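PDB 5GKV: esterase A from Caulobacter crescentus, which is a penicillin-binding protein homologue of the beta-lactamase family and probably hydrolyses ester substrates. Local coordinates for residues A[88-91]-A[92-96]; A[205-208]-A[209-213]; A[310-313]-A[314-318]. All blocks are in the same frame, centred on the assembly; numbering follows the deposited sequence.

Contact 1: residues A[88-91]-A[92-96]; sequences LLIA and RLVDE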
loop_
_atom_site.group_PDB
_atom_site.type_symbol
_atom_site.label_atom_id
_atom_site.label_comp_id
_atom_site.label_asym_id
_atom_site.label_seq_id
_atom_site.Cartn_x
_atom_site.Cartn_y
_atom_site.Cartn_z
ATOM N N LEU A 88 4.836 -2.468 -7.187
ATOM C CA LEU A 88 5.609 -1.807 -8.229
ATOM C C LEU A 88 7.027 -2.367 -8.302
ATOM O O LEU A 88 7.546 -2.613 -9.392
ATOM C CB LEU A 88 5.629 -0.292 -7.971
ATOM C CG LEU A 88 6.273 0.663 -8.993
ATOM C CD1 LEU A 88 5.856 2.066 -8.658
ATOM C CD2 LEU A 88 7.769 0.639 -8.983
ATOM N N LEU A 89 7.676 -2.563 -7.152
ATOM C CA LEU A 89 9.053 -3.055 -7.167
ATOM C C LEU A 89 9.138 -4.436 -7.805
ATOM O O LEU A 89 10.061 -4.706 -8.586
ATOM C CB LEU A 89 9.630 -3.072 -5.752
ATOM C CG LEU A 89 9.797 -1.685 -5.116
ATOM C CD1 LEU A 89 10.214 -1.785 -3.639
ATOM C CD2 LEU A 89 10.801 -0.865 -5.913
ATOM N N ILE A 90 8.168 -5.314 -7.522
ATOM C CA ILE A 90 8.140 -6.618 -8.182
ATOM C C ILE A 90 7.866 -6.449 -9.672
ATOM O O ILE A 90 8.527 -7.073 -10.513
ATOM C CB ILE A 90 7.099 -7.556 -7.526
ATOM C CG1 ILE A 90 7.538 -7.980 -6.113
ATOM C CG2 ILE A 90 6.861 -8.775 -8.403
ATOM C CD1 ILE A 90 8.783 -8.863 -6.072
ATOM N N ALA A 91 6.875 -5.611 -10.020
ATOM C CA ALA A 91 6.525 -5.392 -11.422
ATOM C C ALA A 91 7.738 -4.970 -12.244
ATOM O O ALA A 91 7.874 -5.359 -13.415
ATOM C CB ALA A 91 5.434 -4.325 -11.538
ATOM N N ARG A 92 8.620 -4.165 -11.648
ATOM C CA ARG A 92 9.856 -3.767 -12.328
ATOM C C ARG A 92 10.776 -4.962 -12.593
ATOM O O ARG A 92 11.326 -5.091 -13.694
ATOM C CB ARG A 92 10.576 -2.695 -11.509
ATOM C CG ARG A 92 9.909 -1.307 -11.601
ATOM C CD ARG A 92 10.669 -0.263 -10.782
ATOM N NE ARG A 92 11.853 0.291 -11.457
ATOM C CZ ARG A 92 13.088 0.273 -10.962
ATOM N NH1 ARG A 92 13.331 -0.280 -9.785
ATOM N NH2 ARG A 92 14.090 0.804 -11.645
ATOM N N LEU A 93 10.981 -5.833 -11.591
ATOM C CA LEU A 93 11.802 -7.031 -11.815
ATOM C C LEU A 93 11.259 -7.877 -12.952
ATOM O O LEU A 93 12.032 -8.410 -13.761
ATOM C CB LEU A 93 11.885 -7.902 -10.568
ATOM C CG LEU A 93 12.645 -7.394 -9.364
ATOM C CD1 LEU A 93 12.622 -8.478 -8.277
ATOM C CD2 LEU A 93 14.076 -7.062 -9.772
ATOM N N VAL A 94 9.938 -8.061 -13.000
ATOM C CA VAL A 94 9.351 -8.857 -14.072
ATOM C C VAL A 94 9.557 -8.160 -15.413
ATOM O O VAL A 94 9.998 -8.774 -16.399
ATOM C CB VAL A 94 7.863 -9.131 -13.787
ATOM C CG1 VAL A 94 7.211 -9.821 -14.966
ATOM C CG2 VAL A 94 7.732 -10.004 -12.546
ATOM N N ASP A 95 9.258 -6.862 -15.463
ATOM C CA ASP A 95 9.418 -6.098 -16.698
ATOM C C ASP A 95 10.849 -6.149 -17.208
ATOM O O ASP A 95 11.073 -6.152 -18.424
ATOM C CB ASP A 95 8.998 -4.642 -16.471
ATOM C CG ASP A 95 8.989 -3.813 -17.762
ATOM O OD1 ASP A 95 8.447 -4.280 -18.789
ATOM O OD2 ASP A 95 9.519 -2.677 -17.738
ATOM N N GLU A 96 11.823 -6.181 -16.301
ATOM C CA GLU A 96 13.228 -6.262 -16.659
ATOM C C GLU A 96 13.654 -7.664 -17.077
ATOM O O GLU A 96 14.814 -7.848 -17.448
ATOM C CB GLU A 96 14.106 -5.791 -15.495
ATOM C CG GLU A 96 13.982 -4.296 -15.174
ATOM C CD GLU A 96 14.527 -3.956 -13.795
ATOM O OE1 GLU A 96 15.236 -4.796 -13.197
ATOM O OE2 GLU A 96 14.233 -2.850 -13.297
HETATM O O HOH W 1 12.385 -2.832 -8.676
#

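Contact 2: residues A[205-208]-A[209-213]; sequences DLWI and GLPDS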
loop_
_atom_site.group_PDB
_atom_site.type_symbol
_atom_site.label_atom_id
_atom_site.label_comp_id
_atom_site.label_asym_id
_atom_site.label_seq_id
_atom_site.Cartn_x
_atom_site.Cartn_y
_atom_site.Cartn_z
ATOM N N ASP A 205 9.806 11.821 -1.318
ATOM C CA ASP A 205 9.837 11.695 0.140
ATOM C C ASP A 205 9.018 10.466 0.545
ATOM O O ASP A 205 7.907 10.553 1.075
ATOM C CB ASP A 205 9.323 12.974 0.801
ATOM C CG ASP A 205 9.837 13.139 2.212
ATOM O OD1 ASP A 205 10.667 12.303 2.664
ATOM O OD2 ASP A 205 9.445 14.120 2.866
ATOM N N LEU A 206 9.612 9.301 0.277
ATOM C CA LEU A 206 8.960 8.008 0.446
ATOM C C LEU A 206 10.026 6.999 0.851
ATOM O O LEU A 206 11.112 6.968 0.256
ATOM C CB LEU A 206 8.252 7.577 -0.848
ATOM C CG LEU A 206 7.955 6.075 -0.981
ATOM C CD1 LEU A 206 6.857 5.619 0.003
ATOM C CD2 LEU A 206 7.618 5.688 -2.428
ATOM N N TRP A 207 9.714 6.185 1.859
ATOM C CA TRP A 207 10.703 5.363 2.537
ATOM C C TRP A 207 10.095 4.026 2.936
ATOM O O TRP A 207 8.967 3.972 3.433
ATOM C CB TRP A 207 11.205 6.042 3.820
ATOM C CG TRP A 207 11.624 7.457 3.671
ATOM C CD1 TRP A 207 10.819 8.544 3.457
ATOM C CD2 TRP A 207 12.965 7.965 3.757
ATOM N NE1 TRP A 207 11.574 9.690 3.379
ATOM C CE2 TRP A 207 12.893 9.368 3.566
ATOM C CE3 TRP A 207 14.215 7.374 3.978
ATOM C CZ2 TRP A 207 14.019 10.182 3.589
ATOM C CZ3 TRP A 207 15.338 8.186 3.998
ATOM C CH2 TRP A 207 15.230 9.577 3.806
ATOM N N ILE A 208 10.859 2.952 2.771
ATOM C CA ILE A 208 10.575 1.691 3.451
ATOM C C ILE A 208 11.827 1.364 4.252
ATOM O O ILE A 208 12.888 1.088 3.672
ATOM C CB ILE A 208 10.211 0.562 2.478
ATOM C CG1 ILE A 208 8.930 0.917 1.704
ATOM C CG2 ILE A 208 10.023 -0.747 3.241
ATOM C CD1 ILE A 208 8.525 -0.147 0.653
ATOM N N GLY A 209 11.713 1.431 5.580
ATOM C CA GLY A 209 12.882 1.492 6.437
ATOM C C GLY A 209 13.333 2.930 6.618
ATOM O O GLY A 209 14.014 3.491 5.756
ATOM N N LEU A 210 12.946 3.545 7.733
ATOM C CA LEU A 210 13.130 4.972 7.935
ATOM C C LEU A 210 14.267 5.229 8.911
ATOM O O LEU A 210 14.155 4.830 10.081
ATOM C CB LEU A 210 11.831 5.582 8.464
ATOM C CG LEU A 210 11.759 7.099 8.518
ATOM C CD1 LEU A 210 11.790 7.715 7.122
ATOM C CD2 LEU A 210 10.479 7.499 9.286
ATOM N N PRO A 211 15.359 5.880 8.497
ATOM C CA PRO A 211 16.458 6.154 9.437
ATOM C C PRO A 211 16.024 7.066 10.577
ATOM O O PRO A 211 15.138 7.915 10.426
ATOM C CB PRO A 211 17.519 6.839 8.562
ATOM C CG PRO A 211 17.165 6.478 7.154
ATOM C CD PRO A 211 15.671 6.333 7.131
ATOM N N ASP A 212 16.687 6.893 11.729
ATOM C CA ASP A 212 16.382 7.691 12.916
ATOM C C ASP A 212 16.359 9.189 12.631
ATOM O O ASP A 212 15.586 9.922 13.265
ATOM C CB ASP A 212 17.409 7.435 14.027
ATOM C CG ASP A 212 17.169 6.139 14.789
ATOM O OD1 ASP A 212 16.533 5.221 14.247
ATOM O OD2 ASP A 212 17.639 6.041 15.944
ATOM N N SER A 213 17.211 9.670 11.715
ATOM C CA SER A 213 17.297 11.108 11.442
ATOM C C SER A 213 15.984 11.691 10.923
ATOM O O SER A 213 15.782 12.917 10.988
ATOM C CB SER A 213 18.393 11.382 10.421
ATOM O OG SER A 213 18.114 10.688 9.217
#

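Contact 3: residues A[310-313]-A[314-318]; sequences LVLP and YEISW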
loop_
_atom_site.group_PDB
_atom_site.type_symbol
_atom_site.label_atom_id
_atom_site.label_comp_id
_atom_site.label_asym_id
_atom_site.label_seq_id
_atom_site.Cartn_x
_atom_site.Cartn_y
_atom_site.Cartn_z
ATOM N N LEU A 310 -11.651 -13.728 1.510
ATOM C CA LEU A 310 -11.854 -14.483 2.741
ATOM C C LEU A 310 -11.532 -13.669 3.986
ATOM O O LEU A 310 -11.984 -14.027 5.083
ATOM C CB LEU A 310 -11.006 -15.757 2.728
ATOM C CG LEU A 310 -11.282 -16.740 1.589
ATOM C CD1 LEU A 310 -10.199 -17.826 1.513
ATOM C CD2 LEU A 310 -12.681 -17.343 1.805
ATOM N N VAL A 311 -10.771 -12.585 3.848
ATOM C CA VAL A 311 -10.272 -11.812 4.977
ATOM C C VAL A 311 -10.850 -10.399 4.985
ATOM O O VAL A 311 -11.440 -9.963 5.978
ATOM C CB VAL A 311 -8.721 -11.776 4.987
ATOM C CG1 VAL A 311 -8.209 -10.898 6.118
ATOM C CG2 VAL A 311 -8.153 -13.199 5.114
ATOM N N LEU A 312 -10.699 -9.674 3.890
ATOM C CA LEU A 312 -11.326 -8.360 3.795
ATOM C C LEU A 312 -12.787 -8.527 3.398
ATOM O O LEU A 312 -13.091 -9.287 2.473
ATOM C CB LEU A 312 -10.592 -7.468 2.792
ATOM C CG LEU A 312 -9.133 -7.162 3.154
ATOM C CD1 LEU A 312 -8.438 -6.352 2.053
ATOM C CD2 LEU A 312 -9.025 -6.429 4.479
ATOM N N PRO A 313 -13.704 -7.887 4.089
ATOM C CA PRO A 313 -15.142 -8.122 3.853
ATOM C C PRO A 313 -15.676 -7.356 2.644
ATOM O O PRO A 313 -16.565 -6.497 2.758
ATOM C CB PRO A 313 -15.771 -7.656 5.176
ATOM C CG PRO A 313 -14.852 -6.591 5.682
ATOM C CD PRO A 313 -13.452 -7.036 5.269
ATOM N N TYR A 314 -15.146 -7.692 1.465
ATOM C CA TYR A 314 -15.451 -6.998 0.221
ATOM C C TYR A 314 -15.277 -7.949 -0.947
ATOM O O TYR A 314 -14.486 -8.897 -0.886
ATOM C CB TYR A 314 -14.527 -5.790 -0.036
ATOM C CG TYR A 314 -14.520 -4.714 1.034
ATOM C CD1 TYR A 314 -15.291 -3.562 0.905
ATOM C CD2 TYR A 314 -13.700 -4.831 2.145
ATOM C CE1 TYR A 314 -15.265 -2.573 1.884
ATOM C CE2 TYR A 314 -13.662 -3.858 3.116
ATOM C CZ TYR A 314 -14.448 -2.728 2.984
ATOM O OH TYR A 314 -14.394 -1.762 3.967
ATOM N N GLU A 315 -15.993 -7.660 -2.030
ATOM C CA GLU A 315 -15.625 -8.188 -3.335
ATOM C C GLU A 315 -14.424 -7.395 -3.850
ATOM O O GLU A 315 -14.495 -6.166 -3.964
ATOM C CB GLU A 315 -16.793 -8.093 -4.317
ATOM C CG GLU A 315 -16.649 -9.059 -5.483
ATOM C CD GLU A 315 -17.421 -8.660 -6.740
ATOM O OE1 GLU A 315 -18.526 -8.073 -6.639
ATOM O OE2 GLU A 315 -16.909 -8.944 -7.845
ATOM N N ILE A 316 -13.322 -8.086 -4.141
ATOM C CA ILE A 316 -12.081 -7.454 -4.581
ATOM C C ILE A 316 -11.628 -8.082 -5.890
ATOM O O ILE A 316 -11.694 -9.307 -6.069
ATOM C CB ILE A 316 -10.966 -7.563 -3.511
ATOM C CG1 ILE A 316 -11.418 -6.888 -2.213
ATOM C CG2 ILE A 316 -9.627 -6.967 -4.027
ATOM C CD1 ILE A 316 -10.449 -7.083 -1.037
ATOM N N SER A 317 -11.184 -7.230 -6.810
ATOM C CA SER A 317 -10.478 -7.638 -8.016
ATOM C C SER A 317 -8.997 -7.361 -7.766
ATOM O O SER A 317 -8.600 -6.205 -7.591
ATOM C CB SER A 317 -10.996 -6.863 -9.228
ATOM O OG SER A 317 -10.216 -7.087 -10.399
ATOM N N TRP A 318 -8.193 -8.417 -7.720
ATOM C CA TRP A 318 -6.761 -8.308 -7.444
ATOM C C TRP A 318 -5.955 -8.397 -8.732
ATOM O O TRP A 318 -6.158 -9.325 -9.527
ATOM C CB TRP A 318 -6.296 -9.424 -6.506
ATOM C CG TRP A 318 -6.697 -9.278 -5.070
ATOM C CD1 TRP A 318 -7.574 -10.067 -4.377
ATOM C CD2 TRP A 318 -6.198 -8.308 -4.139
ATOM N NE1 TRP A 318 -7.660 -9.637 -3.076
ATOM C CE2 TRP A 318 -6.825 -8.558 -2.904
ATOM C CE3 TRP A 318 -5.279 -7.246 -4.236
ATOM C CZ2 TRP A 318 -6.577 -7.783 -1.770
ATOM C CZ3 TRP A 318 -5.034 -6.475 -3.110
ATOM C CH2 TRP A 318 -5.675 -6.748 -1.891
#

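Contact 1: residues A[88-91]-A[92-96]
The carbonyl oxygen of Leu-89 is gripped twice: weakly by the backbone N-H of Leu-93, and by a water that donates to Leu-89 O over 3.0 Å. The same water accepts a weak bond from NH1 of Arg-92, so the guanidinium is tied through solvent to the helix turn that carries it. Regular i to i+4 bonds set the spacing: Arg-92 N to Leu-88 O is 2.9 Å, with 154° at the hydrogen, and Asp-95 N to Ala-91 O is 2.9 Å. The aliphatic part of Arg-92 lies against Leu-88, whose CD2 comes within 3.5 Å of Arg-92 CD. Beyond that contact the chain bends at chi3 (81°), turning the guanidinium out of the line of its methylenes; OE2 of Glu-96 then stands 4.0 Å above the guanidinium plane, over its centre. Looser apolar contacts follow on another side of the helix, Ile-90 CG2 to Val-94 CG2 at 4.4 Å being one. Outside the turn, Arg-92 NE bonds Leu-291 O, and Asp-95 OD1 bonds Thr-293 OG1. This is the C-terminal end of helix 82-95: Leu-93 packs on helix 173-186, Arg-92 on helix 190-202, and Leu-88 on helix 270-281.

Contact 2: residues A[205-208]-A[209-213]
Trp-207 and Leu-210 meet where extended backbone bends at Gly-209. Trp-207 is extended, as befits its strand, whereas Gly-209 has a positive phi of 87° with psi 98°, and this is the geometry of the bend. The bend returns the following residues to the indole. Leu-210 brings the methyl CD1 over one face of the Trp-207 ring, a CH-pi contact in which CD1 lies 3.7 Å from the centroid of the five-membered ring and 3.5 Å from CG of Trp-207. Its CG stands anti to the backbone N, which carries the branch back to the indole, and the two side chains cross at about a right angle. Pro-211 approaches obliquely at the six-membered part, its CD 3.6 Å from Trp-207 CE3. At the indole edge, NE1 of Trp-207 donates to Asp-205 OD1 over 2.9 Å, almost straight at 172° and in the ring plane, which fixes the ring's rotation. Asp-205 OD2 in turn pairs with Arg-217, so the carboxylate links indole and guanidinium. Strand 206-208 is an edge strand of the three-stranded antiparallel sheet 76-77, 266-268, 206-208; its chain leaves through Gly-209 and packs Leu-210 and Pro-211 on Trp-207.

Contact 3: residues A[310-313]-A[314-318]
Leu-312 meets Tyr-314, Ile-316 and Trp-318, while the preceding residues of 310-313 anchor the loop: Leu-310 O accepts from Asn-234 ND2, and the backbone N atoms of Val-311 and Leu-312 both donate to Asp-309 OD2. At Leu-312, CG lies beside the backbone N (chi1 -62°), and CD1 reaches CD1 of Ile-316 at 3.8 Å, the two side chains crossing at a slant. The same Leu-312 CD1 arrives at the edge of the Trp-318 indole, 4.5 Å from CZ2. That indole has one face covered by Ile-316 CG2, which is 3.4 Å above the ring plane and offset toward the rim. Pro-313 comes next, at the centre of an inverse gamma turn closed by Tyr-314 N and Leu-312 O at 2.8 Å. The donor stands above the carbonyl plane, with a C=O...N angle of only 96°, as such a tight ring requires. The Pro-313 ring runs alongside the Tyr-314 side chain, its CD 3.8 Å from Tyr-314 CD2, and Pro-313 O sits over one face of the phenol, 3.2 Å from Tyr-314 CG. Strand 315-318 starts just after the turn. The chemistry is therefore divided: one bent backbone bond closes the turn, and dispersion between buried Leu-312, Ile-316 and Trp-318 carries the side-chain packing.

Overall arrangement
Along the chain the three contacts come in series. Contact 1 lies on helix 82-95, contact 2 on outer strand 206-208 and the loop after it, and contact 3 on the loop leading into strand 315-318, which pairs with 305-306. The centres of contacts 1 and 2 are about 22 Å apart, with nearest atoms about 5 Å apart and no touch; helices 190-202 and 270-281 pack against both. Contact 3 is more remote, its centre about 24 Å from that of contact 1 and about 30 Å from that of contact 2, which lies across the chain's centre from it. The contacts thus share no residues and belong to different local parts of a single beta-lactamase-type fold.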